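Local coordinates for putative carbohydrate metabolism domain-containing protein (Bacteroides vulgatus, PDB 3S30) that is of uncertain function but, as a putative glycoside hydrolase with a galactose-binding-domain-like fold, probably takes part in carbohydrate metabolism, at residues A[104-109]-A[341-346]; A[133-138]-A[189-194]; A[204-209]-A[261-266]. All coordinates share one frame; numbering follows the deposited sequence.

Contact 1. Residues A[104-109]-A[341-346]. With NA (sodium ion), chain C.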
loop_
_atom_site.group_PDB
_atom_site.type_symbol
_atom_site.label_atom_id
_atom_site.label_comp_id
_atom_site.label_asym_id
_atom_site.label_seq_id
_atom_site.Cartn_x
_atom_site.Cartn_y
_atom_site.Cartn_z
ATOM N N PHE A 104 -1.286 -3.932 13.197
ATOM C CA PHE A 104 -1.358 -2.563 12.680
ATOM C C PHE A 104 -2.741 -1.981 12.972
ATOM O O PHE A 104 -3.775 -2.552 12.579
ATOM C CB PHE A 104 -1.009 -2.507 11.174
ATOM C CG PHE A 104 0.231 -3.304 10.809
ATOM C CD1 PHE A 104 1.488 -2.901 11.251
ATOM C CD2 PHE A 104 0.134 -4.478 10.068
ATOM C CE1 PHE A 104 2.634 -3.648 10.947
ATOM C CE2 PHE A 104 1.281 -5.228 9.750
ATOM C CZ PHE A 104 2.531 -4.810 10.195
ATOM N N ASN A 105 -2.738 -0.846 13.674
ATOM C CA ASN A 105 -3.950 -0.236 14.203
ATOM C C ASN A 105 -4.381 1.034 13.485
ATOM O O ASN A 105 -5.537 1.429 13.589
ATOM C CB ASN A 105 -3.768 0.073 15.689
ATOM C CG ASN A 105 -3.531 -1.171 16.518
ATOM O OD1 ASN A 105 -4.449 -1.964 16.741
ATOM N ND2 ASN A 105 -2.288 -1.360 16.968
ATOM N N PHE A 106 -3.466 1.678 12.767
ATOM C CA PHE A 106 -3.770 2.910 12.036
ATOM C C PHE A 106 -4.249 4.059 12.942
ATOM O O PHE A 106 -5.093 4.866 12.533
ATOM C CB PHE A 106 -4.795 2.617 10.929
ATOM C CG PHE A 106 -4.483 1.376 10.135
ATOM C CD1 PHE A 106 -3.452 1.375 9.200
ATOM C CD2 PHE A 106 -5.196 0.202 10.340
ATOM C CE1 PHE A 106 -3.138 0.229 8.480
ATOM C CE2 PHE A 106 -4.893 -0.954 9.612
ATOM C CZ PHE A 106 -3.862 -0.930 8.673
ATOM N N GLU A 107 -3.709 4.129 14.162
ATOM C CA GLU A 107 -4.118 5.154 15.150
ATOM C C GLU A 107 -3.330 6.438 15.030
ATOM O O GLU A 107 -3.819 7.503 15.394
ATOM C CB GLU A 107 -3.933 4.665 16.608
ATOM C CG GLU A 107 -4.761 3.450 17.007
ATOM C CD GLU A 107 -6.276 3.654 16.884
ATOM O OE1 GLU A 107 -6.759 4.809 16.844
ATOM O OE2 GLU A 107 -6.989 2.630 16.842
ATOM N N ASN A 108 -2.093 6.309 14.562
ATOM C CA ASN A 108 -1.073 7.320 14.732
ATOM C C ASN A 108 -0.695 7.941 13.401
ATOM O O ASN A 108 -0.490 7.236 12.409
ATOM C CB ASN A 108 0.187 6.689 15.341
ATOM C CG ASN A 108 -0.073 5.979 16.679
ATOM O OD1 ASN A 108 0.106 4.758 16.797
ATOM N ND2 ASN A 108 -0.458 6.745 17.692
ATOM N N VAL A 109 -0.591 9.267 13.392
ATOM C CA VAL A 109 -0.082 9.998 12.245
ATOM C C VAL A 109 0.805 11.130 12.715
ATOM O O VAL A 109 0.659 11.621 13.840
ATOM C CB VAL A 109 -1.214 10.584 11.352
ATOM C CG1 VAL A 109 -1.992 9.456 10.657
ATOM C CG2 VAL A 109 -2.138 11.485 12.155
ATOM N N LEU A 341 -11.524 1.447 3.369
ATOM C CA LEU A 341 -11.208 1.599 4.776
ATOM C C LEU A 341 -10.613 0.283 5.250
ATOM O O LEU A 341 -11.087 -0.773 4.898
ATOM C CB LEU A 341 -12.454 1.998 5.598
ATOM C CG LEU A 341 -13.178 3.298 5.181
ATOM C CD1 LEU A 341 -14.358 3.616 6.085
ATOM C CD2 LEU A 341 -12.237 4.501 5.130
ATOM N N ILE A 342 -9.541 0.356 6.027
ATOM C CA ILE A 342 -8.911 -0.839 6.582
ATOM C C ILE A 342 -8.682 -0.635 8.059
ATOM O O ILE A 342 -8.322 0.449 8.487
ATOM C CB ILE A 342 -7.549 -1.147 5.913
ATOM C CG1 ILE A 342 -7.695 -1.243 4.386
ATOM C CG2 ILE A 342 -6.974 -2.472 6.463
ATOM C CD1 ILE A 342 -8.579 -2.445 3.922
ATOM N N ASP A 343 -8.878 -1.686 8.838
ATOM C CA ASP A 343 -8.616 -1.630 10.265
ATOM C C ASP A 343 -8.116 -2.975 10.789
ATOM O O ASP A 343 -8.323 -4.018 10.152
ATOM C CB ASP A 343 -9.900 -1.253 10.994
ATOM C CG ASP A 343 -9.643 -0.487 12.269
ATOM O OD1 ASP A 343 -8.471 -0.363 12.696
ATOM O OD2 ASP A 343 -10.623 0.015 12.838
ATOM N N ASP A 344 -7.481 -2.931 11.961
ATOM C CA ASP A 344 -7.017 -4.117 12.679
ATOM C C ASP A 344 -6.361 -5.146 11.754
ATOM O O ASP A 344 -6.805 -6.291 11.644
ATOM C CB ASP A 344 -8.163 -4.738 13.480
ATOM C CG ASP A 344 -8.693 -3.802 14.542
ATOM O OD1 ASP A 344 -7.870 -3.178 15.241
ATOM O OD2 ASP A 344 -9.930 -3.695 14.692
ATOM N N LEU A 345 -5.301 -4.701 11.097
ATOM C CA LEU A 345 -4.514 -5.525 10.194
ATOM C C LEU A 345 -3.420 -6.240 10.981
ATOM O O LEU A 345 -2.751 -5.635 11.821
ATOM C CB LEU A 345 -3.887 -4.633 9.120
ATOM C CG LEU A 345 -3.043 -5.293 8.040
ATOM C CD1 LEU A 345 -3.920 -6.131 7.095
ATOM C CD2 LEU A 345 -2.288 -4.208 7.298
ATOM N N GLU A 346 -3.243 -7.529 10.717
ATOM C CA GLU A 346 -2.178 -8.299 11.367
ATOM C C GLU A 346 -1.467 -9.214 10.380
ATOM O O GLU A 346 -2.104 -9.931 9.616
ATOM C CB GLU A 346 -2.717 -9.122 12.537
ATOM C CG GLU A 346 -1.686 -10.102 13.085
ATOM C CD GLU A 346 -2.072 -10.737 14.403
ATOM O OE1 GLU A 346 -3.256 -10.651 14.791
ATOM O OE2 GLU A 346 -1.177 -11.332 15.043
HETATM NA NA NA C . -7.651 1.064 14.516
HETATM O O HOH W 1 -5.701 -4.581 16.059
#
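Leu-345 CB and Asp-344 N lie at the edge of the Phe-106 ring, near its plane, Leu-345 CB 3.7 Å from Phe-106 CZ, while the carbonyl carbon of Phe-104 lies over one face, offset toward the rim. CG of Phe-106 is anti to its own carbonyl carbon (chi1 -45°), which sends CE2 along the backbone of Asp-343 and to 4.1 Å from Ile-342 CG2. The Phe-104 ring reaches Leu-345 through CD2, 3.7 Å from Leu-345 CD2. Backbone bonds fix this register as an antiparallel hydrogen-bonded pair: Phe-104 N gives to Leu-345 O at 2.6 Å, and Leu-345 N returns to Phe-104 O. One water donates to both Asn-105 OD1 and Asp-344 OD1; Asn-105 ND2 is held by Glu-124, and Asp-344 OD2 by Arg-162 and Thr-163. Sodium joins the segments through Asn-105 O (2.3 Å), Asp-343 OD1 (2.5 Å) and the more distant Glu-107 OE2 (2.9 Å). Asp-343 OD1 also accepts from Asp-344 N, and its OD2 from Arg-162 N. Asn-165 O completes the sodium site, set where strand 339-349 turns its corner beside the loop 105-107, consistent with the structural metal site, usually calcium, found in many galactose-binding-like beta-sandwich domains.

Contact 2. Residues A[133-138]-A[189-194]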
loop_
_atom_site.group_PDB
_atom_site.type_symbol
_atom_site.label_atom_id
_atom_site.label_comp_id
_atom_site.label_asym_id
_atom_site.label_seq_id
_atom_site.Cartn_x
_atom_site.Cartn_y
_atom_site.Cartn_z
ATOM N N THR A 133 7.250 2.973 10.059
ATOM C CA THR A 133 6.717 4.166 9.422
ATOM C C THR A 133 6.228 3.765 8.031
ATOM O O THR A 133 7.040 3.459 7.157
ATOM C CB THR A 133 7.778 5.277 9.312
ATOM O OG1 THR A 133 8.102 5.749 10.625
ATOM C CG2 THR A 133 7.244 6.448 8.466
ATOM N N TRP A 134 4.907 3.734 7.854
ATOM C CA TRP A 134 4.296 3.435 6.559
ATOM C C TRP A 134 4.663 4.488 5.506
ATOM O O TRP A 134 4.935 5.637 5.828
ATOM C CB TRP A 134 2.760 3.424 6.653
ATOM C CG TRP A 134 2.117 2.312 7.437
ATOM C CD1 TRP A 134 1.717 2.353 8.747
ATOM C CD2 TRP A 134 1.759 1.013 6.948
ATOM N NE1 TRP A 134 1.146 1.156 9.102
ATOM C CE2 TRP A 134 1.160 0.317 8.015
ATOM C CE3 TRP A 134 1.885 0.371 5.711
ATOM C CZ2 TRP A 134 0.688 -0.995 7.883
ATOM C CZ3 TRP A 134 1.416 -0.934 5.578
ATOM C CH2 TRP A 134 0.822 -1.599 6.660
ATOM N N SER A 135 4.649 4.066 4.250
ATOM C CA SER A 135 4.734 4.944 3.108
ATOM C C SER A 135 3.417 4.905 2.299
ATOM O O SER A 135 2.511 4.092 2.558
ATOM C CB SER A 135 5.901 4.518 2.228
ATOM O OG SER A 135 6.026 5.366 1.102
ATOM N N SER A 136 3.332 5.813 1.334
ATOM C CA SER A 136 2.180 5.975 0.465
ATOM C C SER A 136 2.618 6.920 -0.654
ATOM O O SER A 136 3.744 7.409 -0.639
ATOM C CB SER A 136 1.004 6.599 1.218
ATOM O OG SER A 136 1.187 8.004 1.418
ATOM N N GLY A 137 1.723 7.213 -1.593
ATOM C CA GLY A 137 2.041 8.148 -2.655
ATOM C C GLY A 137 1.698 9.592 -2.333
ATOM O O GLY A 137 1.536 10.384 -3.246
ATOM N N ASN A 138 1.579 9.929 -1.045
ATOM C CA ASN A 138 1.097 11.255 -0.632
ATOM C C ASN A 138 2.034 12.366 -1.075
ATOM O O ASN A 138 1.567 13.427 -1.461
ATOM C CB ASN A 138 0.892 11.349 0.886
ATOM C CG ASN A 138 -0.509 10.918 1.336
ATOM O OD1 ASN A 138 -1.398 10.701 0.521
ATOM N ND2 ASN A 138 -0.702 10.819 2.652
ATOM N N ASN A 189 -3.370 4.662 -1.353
ATOM C CA ASN A 189 -2.547 3.511 -1.053
ATOM C C ASN A 189 -1.761 3.613 0.246
ATOM O O ASN A 189 -1.629 4.676 0.847
ATOM C CB ASN A 189 -1.621 3.178 -2.232
ATOM C CG ASN A 189 -0.708 4.359 -2.651
ATOM O OD1 ASN A 189 -0.537 5.348 -1.926
ATOM N ND2 ASN A 189 -0.123 4.239 -3.839
ATOM N N LEU A 190 -1.253 2.469 0.683
ATOM C CA LEU A 190 -0.382 2.414 1.833
ATOM C C LEU A 190 0.492 1.207 1.611
ATOM O O LEU A 190 0.014 0.176 1.163
ATOM C CB LEU A 190 -1.182 2.255 3.120
ATOM C CG LEU A 190 -0.416 2.523 4.424
ATOM C CD1 LEU A 190 -0.310 4.034 4.687
ATOM C CD2 LEU A 190 -1.059 1.783 5.616
ATOM N N PHE A 191 1.771 1.322 1.908
ATOM C CA PHE A 191 2.627 0.170 1.820
ATOM C C PHE A 191 3.853 0.250 2.735
ATOM O O PHE A 191 4.230 1.332 3.221
ATOM C CB PHE A 191 3.047 -0.054 0.366
ATOM C CG PHE A 191 3.694 1.139 -0.274
ATOM C CD1 PHE A 191 5.065 1.335 -0.180
ATOM C CD2 PHE A 191 2.938 2.059 -0.975
ATOM C CE1 PHE A 191 5.670 2.434 -0.777
ATOM C CE2 PHE A 191 3.535 3.162 -1.578
ATOM C CZ PHE A 191 4.906 3.354 -1.472
ATOM N N ILE A 192 4.448 -0.917 2.970
ATOM C CA ILE A 192 5.712 -1.011 3.671
ATOM C C ILE A 192 6.866 -0.866 2.657
ATOM O O ILE A 192 6.955 -1.623 1.689
ATOM C CB ILE A 192 5.827 -2.333 4.460
ATOM C CG1 ILE A 192 4.705 -2.423 5.497
ATOM C CG2 ILE A 192 7.188 -2.441 5.158
ATOM C CD1 ILE A 192 4.694 -3.719 6.293
ATOM N N GLY A 193 7.744 0.103 2.902
ATOM C CA GLY A 193 8.881 0.384 2.033
ATOM C C GLY A 193 9.123 1.879 1.974
ATOM O O GLY A 193 9.235 2.532 3.017
ATOM N N SER A 194 9.183 2.437 0.767
ATOM C CA SER A 194 9.387 3.878 0.618
ATOM C C SER A 194 8.931 4.433 -0.740
ATOM O O SER A 194 8.782 3.677 -1.717
ATOM C CB SER A 194 10.859 4.218 0.848
ATOM O OG SER A 194 11.670 3.537 -0.088
HETATM O O HOH W 2 7.370 1.219 5.249
HETATM O O HOH W 3 -1.272 8.575 -1.227
#
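Apolar contact is concentrated where Leu-190 lays a methyl over the face of the Trp-134 indole. Leu-190 CD2 stands 3.4 Å from the centroid of the six-membered ring and 20° off its normal, a CH-pi contact, with the two side chains crossing at about a right angle. With CG anti to the backbone N (chi1 -166°) and chi2 near 80°, CD2 of Leu-190 comes over the indole and CD1 beside Ser-135 O. Ile-192 CG1 adds a contact at Trp-134 CZ3. Replacing Trp-134 by an alanine would probably leave Leu-190 CD2 and Ile-192 CG1 without their aromatic partner and open a gap beside Phe-104, whose ring meets the indole edge-to-face.

Backbone hydrogen bonding comes from a single antiparallel bridge: Ser-135 N gives to Phe-191 O at 3.0 Å, and Phe-191 N returns to Ser-135 O at 2.9 Å from above the carbonyl plane. Beyond the bridge, a water donates to Thr-133 O and accepts from Gly-193 N. The Phe-191 ring folds back beneath this bridge, the Ser-135 carbonyl carbon lying over its centre, and Ser-135 OG approaches Phe-191 CZ to 3.5 Å.

Side-chain to backbone bonding holds the far end. Gly-137, the N-cap residue before helix 138-142, donates its N to Asn-189 OD1 at 2.9 Å, and Ser-136 OG accepts from Asn-138 N in an ST turn.

The chemistry is thus divided: apolar cover dominates at the indole, backbone bonds set the register at Ser-135, and a single amide-oxygen bond to Gly-137 N, with the internal ST turn, orients the approach to the helix.

Contact 3. Residues A[204-209]-A[261-266]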
loop_
_atom_site.group_PDB
_atom_site.type_symbol
_atom_site.label_atom_id
_atom_site.label_comp_id
_atom_site.label_asym_id
_atom_site.label_seq_id
_atom_site.Cartn_x
_atom_site.Cartn_y
_atom_site.Cartn_z
ATOM N N ALA A 204 5.608 6.088 -12.134
ATOM C CA ALA A 204 4.806 5.772 -10.933
ATOM C C ALA A 204 5.065 4.379 -10.333
ATOM O O ALA A 204 5.200 4.234 -9.119
ATOM C CB ALA A 204 3.319 5.935 -11.232
ATOM N N LEU A 205 5.125 3.365 -11.184
ATOM C CA LEU A 205 5.411 2.001 -10.751
ATOM C C LEU A 205 6.762 1.878 -10.027
ATOM O O LEU A 205 6.859 1.158 -9.032
ATOM C CB LEU A 205 5.387 1.040 -11.949
ATOM C CG LEU A 205 4.049 0.859 -12.667
ATOM C CD1 LEU A 205 4.232 -0.012 -13.920
ATOM C CD2 LEU A 205 3.039 0.250 -11.737
ATOM N N SER A 206 7.792 2.562 -10.529
ATOM C CA SER A 206 9.120 2.568 -9.879
ATOM C C SER A 206 9.146 3.351 -8.558
ATOM O O SER A 206 9.954 3.061 -7.669
ATOM C CB SER A 206 10.197 3.140 -10.825
ATOM O OG SER A 206 10.538 2.219 -11.862
ATOM N N ALA A 207 8.260 4.340 -8.436
ATOM C CA ALA A 207 8.265 5.258 -7.293
ATOM C C ALA A 207 7.894 4.562 -5.984
ATOM O O ALA A 207 8.422 4.902 -4.922
ATOM C CB ALA A 207 7.313 6.433 -7.566
ATOM N N THR A 208 6.967 3.607 -6.066
ATOM C CA THR A 208 6.496 2.865 -4.892
ATOM C C THR A 208 7.410 1.676 -4.670
ATOM O O THR A 208 7.342 0.702 -5.409
ATOM C CB THR A 208 5.053 2.322 -5.075
ATOM O OG1 THR A 208 4.977 1.547 -6.285
ATOM C CG2 THR A 208 4.051 3.446 -5.121
ATOM N N LYS A 209 8.261 1.753 -3.654
ATOM C CA LYS A 209 9.208 0.679 -3.385
ATOM C C LYS A 209 8.763 -0.133 -2.175
ATOM O O LYS A 209 8.385 0.418 -1.130
ATOM C CB LYS A 209 10.623 1.249 -3.238
ATOM C CG LYS A 209 11.030 2.057 -4.470
ATOM C CD LYS A 209 12.434 1.817 -4.909
ATOM C CE LYS A 209 12.727 2.530 -6.238
ATOM N NZ LYS A 209 12.297 1.747 -7.453
HETATM N N MSE A 261 15.142 -4.017 -3.009
HETATM C CA MSE A 261 13.735 -3.661 -2.942
HETATM C C MSE A 261 13.020 -4.117 -4.213
HETATM O O MSE A 261 13.629 -4.195 -5.275
HETATM C CB MSE A 261 13.581 -2.144 -2.788
HETATM C CG MSE A 261 14.199 -1.550 -1.518
HETATM SE SE MSE A 261 13.231 -2.016 0.099
HETATM C CE MSE A 261 11.698 -0.772 -0.060
ATOM N N LEU A 262 11.735 -4.437 -4.089
ATOM C CA LEU A 262 10.862 -4.587 -5.250
ATOM C C LEU A 262 10.067 -3.295 -5.389
ATOM O O LEU A 262 10.190 -2.395 -4.552
ATOM C CB LEU A 262 9.922 -5.787 -5.101
ATOM C CG LEU A 262 10.594 -7.152 -4.896
ATOM C CD1 LEU A 262 9.526 -8.246 -4.791
ATOM C CD2 LEU A 262 11.609 -7.472 -6.019
ATOM N N ASP A 263 9.276 -3.196 -6.454
ATOM C CA ASP A 263 8.452 -2.015 -6.686
ATOM C C ASP A 263 7.098 -2.381 -7.324
ATOM O O ASP A 263 6.687 -3.550 -7.291
ATOM C CB ASP A 263 9.236 -0.957 -7.480
ATOM C CG ASP A 263 9.621 -1.417 -8.891
ATOM O OD1 ASP A 263 9.011 -2.374 -9.419
ATOM O OD2 ASP A 263 10.544 -0.798 -9.480
ATOM N N GLY A 264 6.409 -1.384 -7.883
ATOM C CA GLY A 264 5.043 -1.543 -8.387
ATOM C C GLY A 264 4.848 -2.442 -9.589
ATOM O O GLY A 264 3.712 -2.726 -9.969
ATOM N N HIS A 265 5.939 -2.884 -10.204
ATOM C CA HIS A 265 5.860 -3.797 -11.348
ATOM C C HIS A 265 5.434 -5.194 -10.921
ATOM O O HIS A 265 4.917 -5.946 -11.726
ATOM C CB HIS A 265 7.202 -3.887 -12.065
ATOM C CG HIS A 265 7.649 -2.603 -12.678
ATOM N ND1 HIS A 265 8.435 -1.692 -12.004
ATOM C CD2 HIS A 265 7.444 -2.083 -13.913
ATOM C CE1 HIS A 265 8.688 -0.662 -12.797
ATOM N NE2 HIS A 265 8.096 -0.873 -13.959
ATOM N N ILE A 266 5.661 -5.534 -9.657
ATOM C CA ILE A 266 5.313 -6.841 -9.119
ATOM C C ILE A 266 3.820 -7.161 -9.315
ATOM O O ILE A 266 3.470 -8.269 -9.717
ATOM C CB ILE A 266 5.722 -6.943 -7.618
ATOM C CG1 ILE A 266 5.788 -8.394 -7.159
ATOM C CG2 ILE A 266 4.768 -6.157 -6.726
ATOM C CD1 ILE A 266 6.908 -9.198 -7.849
#
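Leu-205 and His-265 cross at about a right angle where helix 204-207 meets the type I beta turn from Asp-263 to Ile-266. Leu-205 CB lies over one face of the imidazole, 3.9 Å from the ring centroid and 15° off its normal, which defines a CH-pi contact. Leu-205 CD1 extends along the same ring toward His-265 CD2, and Leu-205 CD2 reaches Gly-264 O. Ser-206 OG approaches the imidazole at its edge, 3.5 Å from His-265 CE1, while its own hydrogen bond goes to Asp-203.

The ring is fixed by Asp-263, whose CG sits between its backbone N and carbonyl carbon (chi1 64°), bending the carboxylate back over the turn. There Asp-263 OD1 accepts from His-265 ND1 at 2.7 Å and from His-265 N at 3.2 Å, both from the same face of the carboxylate; the second bond makes an Asx turn. The other oxygen, OD2, faces Lys-209 NZ in a long salt bridge of 3.7 Å. These two side chains lie side by side and point the same way, yet the ammonium is held more closely by Ser-206 O, 2.7 Å from Lys-209 NZ.

Selenomethionine Met-261 bends its chain so that CE rests against Lys-209 C. Gly-264 lies close under the helix end, where a CB would clash with Leu-205 O; its N donates to that same Leu-205 O at 2.8 Å, 25° out of the carbonyl plane.

Overall arrangement
Contacts 1 and 3 lie on opposite sides of the chain's centre, about 23 Å apart between centres, with contact 2 nearest the middle. Contact 1 buries most of its touching residues, whereas contacts 2 and 3 are only partly buried. Contacts 1 and 2 share an aromatic and aliphatic interior, Phe-104, Phe-106 and Leu-345 packing on Trp-134; contacts 2 and 3 share neighbouring strands 193-195 and 208-213, with Phe-191 against Thr-208 and Lys-209. Chemistry follows place: contact 1 couples apolar packing to a metal site, contact 2 combines apolar packing with a backbone bridge, and contact 3 sets an Asp-His turn under a leucine, with one backbone bond and a long salt bridge across.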